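Local coordinates for gamma-resorcylate decarboxylase (Polaromonas, PDB 4QRO), which probably catalyses the decarboxylation of gamma-resorcylate (2,6-dihydroxybenzoate), using a bound manganese ion in an amidohydrolase-type active site, at residues A80-A85 / L113-K118; L108-L113 / W151-A156; G217-G222 / Q268-A273. All coordinates share one frame; numbering follows the deposited sequence.

Interaction 1 of 3, residues A80-A85 / L113-K118; sequences ANDFLA and LERCVK
Asn-81 and Asp-82 on helix 70-90 meet Cys-116 and Arg-115 on helix 106-118, two neighbouring helices on the outside of the amidohydrolase beta/alpha barrel. The helices run the same way, as expected where each follows a parallel strand; the two short segments are nearly parallel with axes 11.2 Å apart, so side chains must span the gap.

Asn-81 comes first. Its amide lies against the thiol of Cys-116, ND2 being 3.3 Å from SG, while its CB skirts the guanidinium of Arg-115. The polar demand of ND2 is met elsewhere, by hydrogen bonds to Glu-112 OE2 and Ala-100 O.

Asp-82, one residue on, carries the salt bridge. CG is anti to the carbonyl carbon (chi1 -72°), and from there OD1 meets Arg-115 end-on. Arg-115 bends at chi3 and presents NH1 and NH2 to this one oxygen, which lies in the guanidinium plane although the carboxylate is turned 79° from it. NH2 also pairs with Glu-112. An alanine in place of Asp-82 removes the oxygen that both nitrogens share, and would probably leave NH1 without its mate and the guanidinium freer to turn, with Glu-112 still holding NH2.

The two bonds differ: Arg-115 NH1 meets the syn lone pair of Asp-82 OD1 at 2.8 Å and 162°, whereas Arg-115 NH2 comes from above the carboxylate plane, 3.3 Å from the same OD1.

Interaction 2 of 3, residues L108-L113 / W151-A156; sequences LAAREL and WETVQA
Leu-113 and Val-154 cross at about a right angle, the end of the leucine set against one branch of the valine. Leu-113 extends across the gap with CG anti to the backbone N (chi1 -176°), and its CD2 methyl rests 3.8 Å from CG2 of Val-154. That valine methyl stands beside its own backbone N, with CG1 taking the position anti to the N. The touch is purely apolar, methyl on methyl, and Leu-157, farther along helix 148-157, adds to the cover of the leucine.

The second meeting point is smaller. Thr-153 points its forked end at Ala-110, whose CB is 4.0 Å from OG1 and 4.2 Å from CG2 of the threonine. CG2 of Thr-153 also comes within 4.1 Å of the carbonyl O of Ala-110, on the backbone of the other helix, and it packs on CG of Glu-114 as well. Contact with the alanine does nothing for the hydroxyl's polarity; Thr-153 OG1 has a weak hydrogen bond with the carbonyl of Pro-149 in its own helix. Here the backbones come closest, the CA atoms of Ala-110 and Thr-153 being 6.3 Å apart, a separation that suits a methyl facing a short branched side chain.

Phe-150 continues the packing against Ala-109 and Ala-110, while Glu-112 on the same helix serves helix 70-90 instead. Such small and branched aliphatic packing joins successive outer helices, 106-118 and 148-157, of the beta/alpha barrel characteristic of amidohydrolases.

Interaction 3 of 3, residues G217-G222 / Q268-A273; sequences GHMGEG and QTLIDA. With 38L (2-nitrobenzene-1,3-diol), chain M.
Beside the inhibitor pocket of this amidohydrolase barrel, Met-219 reaches from the loop after strand 214-216 to Thr-269 and Leu-270 on helix 267-276, while the preceding His-218 turns away to the ligand. The loop is thus a bridge between the pocket and an outer helix.

Met-219 bends at chi2 (-58°) and passes obliquely over the helix surface. Met-219 CG lies 3.7 Å from the CG2 methyl of Thr-269, and farther out Met-219 CE presses on Leu-270, reaching CB at 3.4 Å and CD1 at 3.5 Å. That methyl is tightly lodged, closer to the CB than ordinary van der Waals contact, and Trp-299 packs on both the methionine and the leucine. The hydroxyl of Thr-269 serves the dimer, bonding to the backbone O of Tyr-225 of the second subunit, whose own hydroxyl bonds to the carbonyl of Met-219.

On the pocket side His-218 is held at both ring nitrogens. NE2 of His-218 has a hydrogen bond with Asp-287, a manganese ligand, and a weak one to the nitro oxygen OAK of 2-nitrobenzene-1,3-diol, 3.0 Å away and near the ring plane. At the other nitrogen Glu-221 fixes the turn of the ring: His-218 ND1 donates to Glu-221 OE2 at 2.7 Å and 160°, the oxygen close to the imidazole plane and the donor on the syn side of OE2, 32° out of the carboxylate plane.

How the interactions relate
From the N terminus, interaction 1 opens on helix 70-90 and closes on helix 106-118, returning the chain past strand 95-97. Before it closes, interaction 2 has begun on that same helix, so the two cross and share Leu-113; interaction 2 then closes on helix 148-157. Together they tie three successive outer helices side by side, and a side chain of 108-113 reaches back to helix 70-90. Interaction 3 follows in series, closing the excursion from 217-222 to helix 267-276. It lies on the opposite side of the chain's centre, its centre about 30 Å from that of interaction 1 and about 29 Å from that of interaction 2, beside the pocket and the second subunit.

Interaction 1 of 3, residues A80-A85 / L113-K118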
# COMPACT_ATOMS: atom_id res chain seq x y z
N ALA A 80 -5.77 -19.88 -25.24
CA ALA A 80 -4.53 -19.24 -24.78
C ALA A 80 -3.57 -20.25 -24.22
O ALA A 80 -2.38 -20.15 -24.46
CB ALA A 80 -4.81 -18.13 -23.75
N ASN A 81 -4.09 -21.23 -23.48
CA ASN A 81 -3.24 -22.23 -22.86
C ASN A 81 -2.72 -23.22 -23.91
O ASN A 81 -1.56 -23.65 -23.83
CB ASN A 81 -4.02 -22.94 -21.77
CG ASN A 81 -4.36 -22.02 -20.60
OD1 ASN A 81 -3.63 -21.08 -20.32
ND2 ASN A 81 -5.48 -22.30 -19.93
N ASP A 82 -3.55 -23.56 -24.90
CA ASP A 82 -3.08 -24.41 -26.01
C ASP A 82 -1.99 -23.71 -26.83
O ASP A 82 -1.01 -24.31 -27.20
CB ASP A 82 -4.22 -24.84 -26.94
CG ASP A 82 -5.15 -25.87 -26.32
OD1 ASP A 82 -4.71 -26.64 -25.44
OD2 ASP A 82 -6.33 -25.90 -26.71
N PHE A 83 -2.19 -22.42 -27.13
CA PHE A 83 -1.19 -21.63 -27.84
C PHE A 83 0.11 -21.56 -27.06
O PHE A 83 1.16 -21.77 -27.62
CB PHE A 83 -1.70 -20.22 -28.06
CG PHE A 83 -0.66 -19.25 -28.56
CD1 PHE A 83 -0.29 -19.24 -29.90
CD2 PHE A 83 -0.08 -18.33 -27.70
CE1 PHE A 83 0.63 -18.32 -30.38
CE2 PHE A 83 0.85 -17.41 -28.18
CZ PHE A 83 1.21 -17.41 -29.51
N LEU A 84 0.02 -21.30 -25.76
CA LEU A 84 1.19 -21.24 -24.90
C LEU A 84 1.94 -22.61 -24.86
O LEU A 84 3.16 -22.64 -25.00
CB LEU A 84 0.79 -20.78 -23.51
CG LEU A 84 1.92 -20.73 -22.50
CD1 LEU A 84 3.13 -19.99 -23.07
CD2 LEU A 84 1.40 -20.06 -21.23
N ALA A 85 1.21 -23.71 -24.73
CA ALA A 85 1.82 -25.06 -24.80
C ALA A 85 2.64 -25.31 -26.08
O ALA A 85 3.74 -25.87 -26.01
CB ALA A 85 0.77 -26.13 -24.64
N LEU A 113 -7.14 -25.97 -14.85
CA LEU A 113 -5.86 -26.07 -14.18
C LEU A 113 -5.36 -27.52 -14.18
O LEU A 113 -4.19 -27.77 -14.42
CB LEU A 113 -5.92 -25.54 -12.75
CG LEU A 113 -4.53 -25.54 -12.06
CD1 LEU A 113 -3.54 -24.62 -12.75
CD2 LEU A 113 -4.69 -25.16 -10.60
N GLU A 114 -6.26 -28.47 -13.93
CA GLU A 114 -5.88 -29.88 -14.03
C GLU A 114 -5.35 -30.21 -15.43
O GLU A 114 -4.29 -30.79 -15.54
CB GLU A 114 -7.04 -30.80 -13.66
CG GLU A 114 -7.36 -30.79 -12.16
CD GLU A 114 -8.35 -31.86 -11.78
OE1 GLU A 114 -9.57 -31.62 -11.93
OE2 GLU A 114 -7.90 -32.94 -11.32
N ARG A 115 -6.05 -29.76 -16.47
CA ARG A 115 -5.63 -30.00 -17.87
C ARG A 115 -4.28 -29.35 -18.17
O ARG A 115 -3.41 -29.98 -18.75
CB ARG A 115 -6.68 -29.51 -18.87
CG ARG A 115 -6.42 -29.96 -20.31
CD ARG A 115 -7.46 -29.44 -21.30
NE ARG A 115 -7.25 -28.02 -21.58
CZ ARG A 115 -6.52 -27.50 -22.57
NH1 ARG A 115 -5.91 -28.27 -23.47
NH2 ARG A 115 -6.40 -26.18 -22.67
N CYS A 116 -4.11 -28.09 -17.75
CA CYS A 116 -2.84 -27.41 -17.96
C CYS A 116 -1.64 -28.10 -17.29
O CYS A 116 -0.58 -28.19 -17.89
CB CYS A 116 -2.93 -25.95 -17.51
SG CYS A 116 -3.86 -24.91 -18.65
N VAL A 117 -1.82 -28.57 -16.05
CA VAL A 117 -0.72 -29.21 -15.30
C VAL A 117 -0.45 -30.64 -15.81
O VAL A 117 0.69 -31.00 -16.05
CB VAL A 117 -0.98 -29.23 -13.76
CG1 VAL A 117 0.15 -29.97 -13.03
CG2 VAL A 117 -1.09 -27.83 -13.17
N LYS A 118 -1.51 -31.43 -15.98
CA LYS A 118 -1.39 -32.87 -16.26
C LYS A 118 -1.16 -33.15 -17.74
O LYS A 118 -0.44 -34.09 -18.08
CB LYS A 118 -2.64 -33.63 -15.79
CG LYS A 118 -2.79 -33.80 -14.27
CD LYS A 118 -4.23 -34.23 -13.94
CE LYS A 118 -4.33 -35.26 -12.82
NZ LYS A 118 -4.00 -34.70 -11.49

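Interaction 2 of 3, residues L108-L113 / W151-A156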
# COMPACT_ATOMS: atom_id res chain seq x y z
N LEU A 108 -15.00 -24.89 -13.71
CA LEU A 108 -14.26 -24.73 -14.97
C LEU A 108 -12.77 -24.40 -14.75
O LEU A 108 -11.90 -24.95 -15.43
CB LEU A 108 -14.88 -23.62 -15.84
CG LEU A 108 -16.32 -23.86 -16.32
CD1 LEU A 108 -16.79 -22.71 -17.19
CD2 LEU A 108 -16.43 -25.19 -17.06
N ALA A 109 -12.49 -23.48 -13.82
CA ALA A 109 -11.10 -23.09 -13.48
C ALA A 109 -10.30 -24.29 -12.97
O ALA A 109 -9.16 -24.50 -13.37
CB ALA A 109 -11.11 -21.98 -12.42
N ALA A 110 -10.92 -25.09 -12.10
CA ALA A 110 -10.27 -26.27 -11.52
C ALA A 110 -10.00 -27.29 -12.61
O ALA A 110 -8.89 -27.87 -12.66
CB ALA A 110 -11.13 -26.88 -10.42
N ARG A 111 -10.96 -27.48 -13.50
CA ARG A 111 -10.78 -28.44 -14.61
C ARG A 111 -9.67 -27.99 -15.57
O ARG A 111 -8.85 -28.80 -16.04
CB ARG A 111 -12.07 -28.65 -15.43
CG ARG A 111 -13.15 -29.51 -14.79
CD ARG A 111 -14.24 -29.79 -15.81
NE ARG A 111 -15.59 -29.75 -15.25
CZ ARG A 111 -16.18 -30.75 -14.60
NH1 ARG A 111 -17.42 -30.60 -14.14
NH2 ARG A 111 -15.55 -31.90 -14.40
N GLU A 112 -9.65 -26.70 -15.89
CA GLU A 112 -8.63 -26.18 -16.79
C GLU A 112 -7.24 -26.23 -16.15
O GLU A 112 -6.26 -26.48 -16.85
CB GLU A 112 -8.95 -24.78 -17.30
CG GLU A 112 -7.91 -24.20 -18.26
CD GLU A 112 -7.81 -24.94 -19.59
OE1 GLU A 112 -8.42 -26.02 -19.75
OE2 GLU A 112 -7.10 -24.47 -20.51
N LEU A 113 -7.14 -25.97 -14.85
CA LEU A 113 -5.86 -26.07 -14.18
C LEU A 113 -5.36 -27.52 -14.18
O LEU A 113 -4.19 -27.77 -14.42
CB LEU A 113 -5.92 -25.54 -12.75
CG LEU A 113 -4.53 -25.54 -12.06
CD1 LEU A 113 -3.54 -24.62 -12.75
CD2 LEU A 113 -4.69 -25.16 -10.60
N TRP A 151 -9.44 -24.19 -4.61
CA TRP A 151 -8.17 -24.16 -3.84
C TRP A 151 -7.75 -25.56 -3.41
O TRP A 151 -6.57 -25.88 -3.35
CB TRP A 151 -8.30 -23.21 -2.64
CG TRP A 151 -8.38 -21.74 -3.06
CD1 TRP A 151 -9.43 -20.88 -2.87
CD2 TRP A 151 -7.36 -20.98 -3.73
NE1 TRP A 151 -9.14 -19.64 -3.42
CE2 TRP A 151 -7.87 -19.67 -3.92
CE3 TRP A 151 -6.06 -21.27 -4.17
CZ2 TRP A 151 -7.12 -18.66 -4.54
CZ3 TRP A 151 -5.32 -20.27 -4.80
CH2 TRP A 151 -5.85 -18.99 -4.98
N GLU A 152 -8.72 -26.41 -3.10
CA GLU A 152 -8.40 -27.79 -2.71
C GLU A 152 -7.69 -28.48 -3.88
O GLU A 152 -6.79 -29.30 -3.66
CB GLU A 152 -9.67 -28.57 -2.33
CG GLU A 152 -9.43 -30.04 -1.96
CD GLU A 152 -10.73 -30.74 -1.56
OE1 GLU A 152 -11.82 -30.29 -1.98
OE2 GLU A 152 -10.67 -31.74 -0.82
N THR A 153 -8.11 -28.14 -5.11
CA THR A 153 -7.51 -28.66 -6.34
C THR A 153 -6.08 -28.10 -6.54
O THR A 153 -5.16 -28.85 -6.84
CB THR A 153 -8.42 -28.39 -7.57
OG1 THR A 153 -9.66 -29.10 -7.41
CG2 THR A 153 -7.78 -28.85 -8.84
N VAL A 154 -5.91 -26.80 -6.33
CA VAL A 154 -4.59 -26.17 -6.42
C VAL A 154 -3.62 -26.88 -5.47
O VAL A 154 -2.53 -27.26 -5.90
CB VAL A 154 -4.60 -24.64 -6.09
CG1 VAL A 154 -3.19 -24.08 -6.08
CG2 VAL A 154 -5.45 -23.85 -7.09
N GLN A 155 -4.02 -27.08 -4.21
CA GLN A 155 -3.14 -27.75 -3.23
C GLN A 155 -2.86 -29.21 -3.59
O GLN A 155 -1.73 -29.68 -3.45
CB GLN A 155 -3.73 -27.68 -1.82
CG GLN A 155 -2.79 -28.17 -0.73
CD GLN A 155 -3.46 -28.33 0.62
OE1 GLN A 155 -3.12 -27.62 1.57
NE2 GLN A 155 -4.44 -29.23 0.70
N ALA A 156 -3.87 -29.92 -4.10
CA ALA A 156 -3.68 -31.32 -4.51
C ALA A 156 -2.69 -31.44 -5.68
O ALA A 156 -1.83 -32.32 -5.68
CB ALA A 156 -5.01 -31.95 -4.88

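Interaction 3 of 3, residues G217-G222 / Q268-A273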
# COMPACT_ATOMS: atom_id res chain seq x y z
N GLY A 217 3.77 -10.29 -7.27
CA GLY A 217 4.83 -9.52 -7.89
C GLY A 217 5.12 -8.23 -7.15
O GLY A 217 4.52 -7.94 -6.11
N HIS A 218 6.01 -7.46 -7.74
CA HIS A 218 6.19 -6.05 -7.35
C HIS A 218 6.62 -5.92 -5.88
O HIS A 218 6.26 -4.98 -5.17
CB HIS A 218 4.92 -5.27 -7.69
CG HIS A 218 4.40 -5.57 -9.08
ND1 HIS A 218 3.28 -6.34 -9.31
CD2 HIS A 218 4.93 -5.31 -10.30
CE1 HIS A 218 3.11 -6.49 -10.62
NE2 HIS A 218 4.09 -5.87 -11.24
N MET A 219 7.40 -6.90 -5.44
CA MET A 219 7.91 -6.93 -4.07
C MET A 219 6.80 -7.12 -3.04
O MET A 219 6.97 -6.77 -1.88
CB MET A 219 8.69 -5.65 -3.77
CG MET A 219 10.08 -5.60 -4.40
SD MET A 219 11.11 -6.99 -3.89
CE MET A 219 12.71 -6.46 -4.51
N GLY A 220 5.67 -7.67 -3.47
CA GLY A 220 4.58 -7.91 -2.54
C GLY A 220 3.64 -6.75 -2.35
O GLY A 220 2.93 -6.72 -1.36
N GLU A 221 3.67 -5.77 -3.27
CA GLU A 221 2.56 -4.83 -3.44
C GLU A 221 2.42 -4.03 -2.14
O GLU A 221 1.31 -3.76 -1.67
CB GLU A 221 1.26 -5.59 -3.77
CG GLU A 221 1.35 -6.63 -4.91
CD GLU A 221 1.54 -6.05 -6.32
OE1 GLU A 221 1.80 -4.84 -6.45
OE2 GLU A 221 1.48 -6.84 -7.31
N GLY A 222 3.56 -3.68 -1.54
CA GLY A 222 3.58 -2.88 -0.30
C GLY A 222 3.43 -3.66 1.01
O GLY A 222 3.63 -3.12 2.10
N GLN A 268 16.50 -0.67 -1.53
CA GLN A 268 15.90 -0.47 -0.18
C GLN A 268 14.67 -1.36 0.03
O GLN A 268 14.47 -1.92 1.11
CB GLN A 268 15.51 0.99 0.03
CG GLN A 268 16.67 1.95 0.11
CD GLN A 268 17.01 2.61 -1.21
OE1 GLN A 268 17.05 1.96 -2.27
NE2 GLN A 268 17.32 3.90 -1.14
N THR A 269 13.83 -1.46 -0.99
CA THR A 269 12.59 -2.25 -0.93
C THR A 269 12.90 -3.73 -0.83
O THR A 269 12.28 -4.43 -0.04
CB THR A 269 11.74 -1.95 -2.17
OG1 THR A 269 11.51 -0.54 -2.21
CG2 THR A 269 10.41 -2.65 -2.18
N LEU A 270 13.82 -4.21 -1.66
CA LEU A 270 14.32 -5.59 -1.55
C LEU A 270 14.85 -5.91 -0.15
O LEU A 270 14.52 -6.95 0.41
CB LEU A 270 15.44 -5.84 -2.57
CG LEU A 270 16.09 -7.23 -2.49
CD1 LEU A 270 15.04 -8.33 -2.72
CD2 LEU A 270 17.25 -7.36 -3.48
N ILE A 271 15.66 -5.01 0.42
CA ILE A 271 16.25 -5.24 1.75
C ILE A 271 15.15 -5.30 2.80
O ILE A 271 15.19 -6.17 3.67
CB ILE A 271 17.31 -4.18 2.12
CG1 ILE A 271 18.56 -4.33 1.22
CG2 ILE A 271 17.72 -4.27 3.59
CD1 ILE A 271 19.51 -3.15 1.38
N ASP A 272 14.16 -4.41 2.71
CA ASP A 272 13.04 -4.47 3.65
C ASP A 272 12.34 -5.82 3.52
O ASP A 272 12.03 -6.47 4.52
CB ASP A 272 12.04 -3.36 3.39
CG ASP A 272 10.94 -3.31 4.43
OD1 ASP A 272 11.23 -3.38 5.64
OD2 ASP A 272 9.78 -3.24 4.04
N ALA A 273 12.08 -6.26 2.30
CA ALA A 273 11.39 -7.54 2.14
C ALA A 273 12.24 -8.68 2.67
O ALA A 273 11.68 -9.57 3.31
CB ALA A 273 10.95 -7.79 0.69
OAK 38L M . 2.46 -5.86 -13.76
NAG 38L M . 2.54 -4.73 -14.16
OAJ 38L M . 2.89 -3.85 -13.37
CAA 38L M . 2.25 -4.44 -15.52
CAF 38L M . 2.32 -3.12 -15.94
OAH 38L M . 3.27 -2.30 -15.41
CAE 38L M . 1.43 -2.63 -16.89
CAD 38L M . 0.50 -3.48 -17.48
CAC 38L M . 0.53 -4.84 -17.20
CAB 38L M . 1.43 -5.33 -16.25
OAI 38L M . 1.49 -6.68 -16.04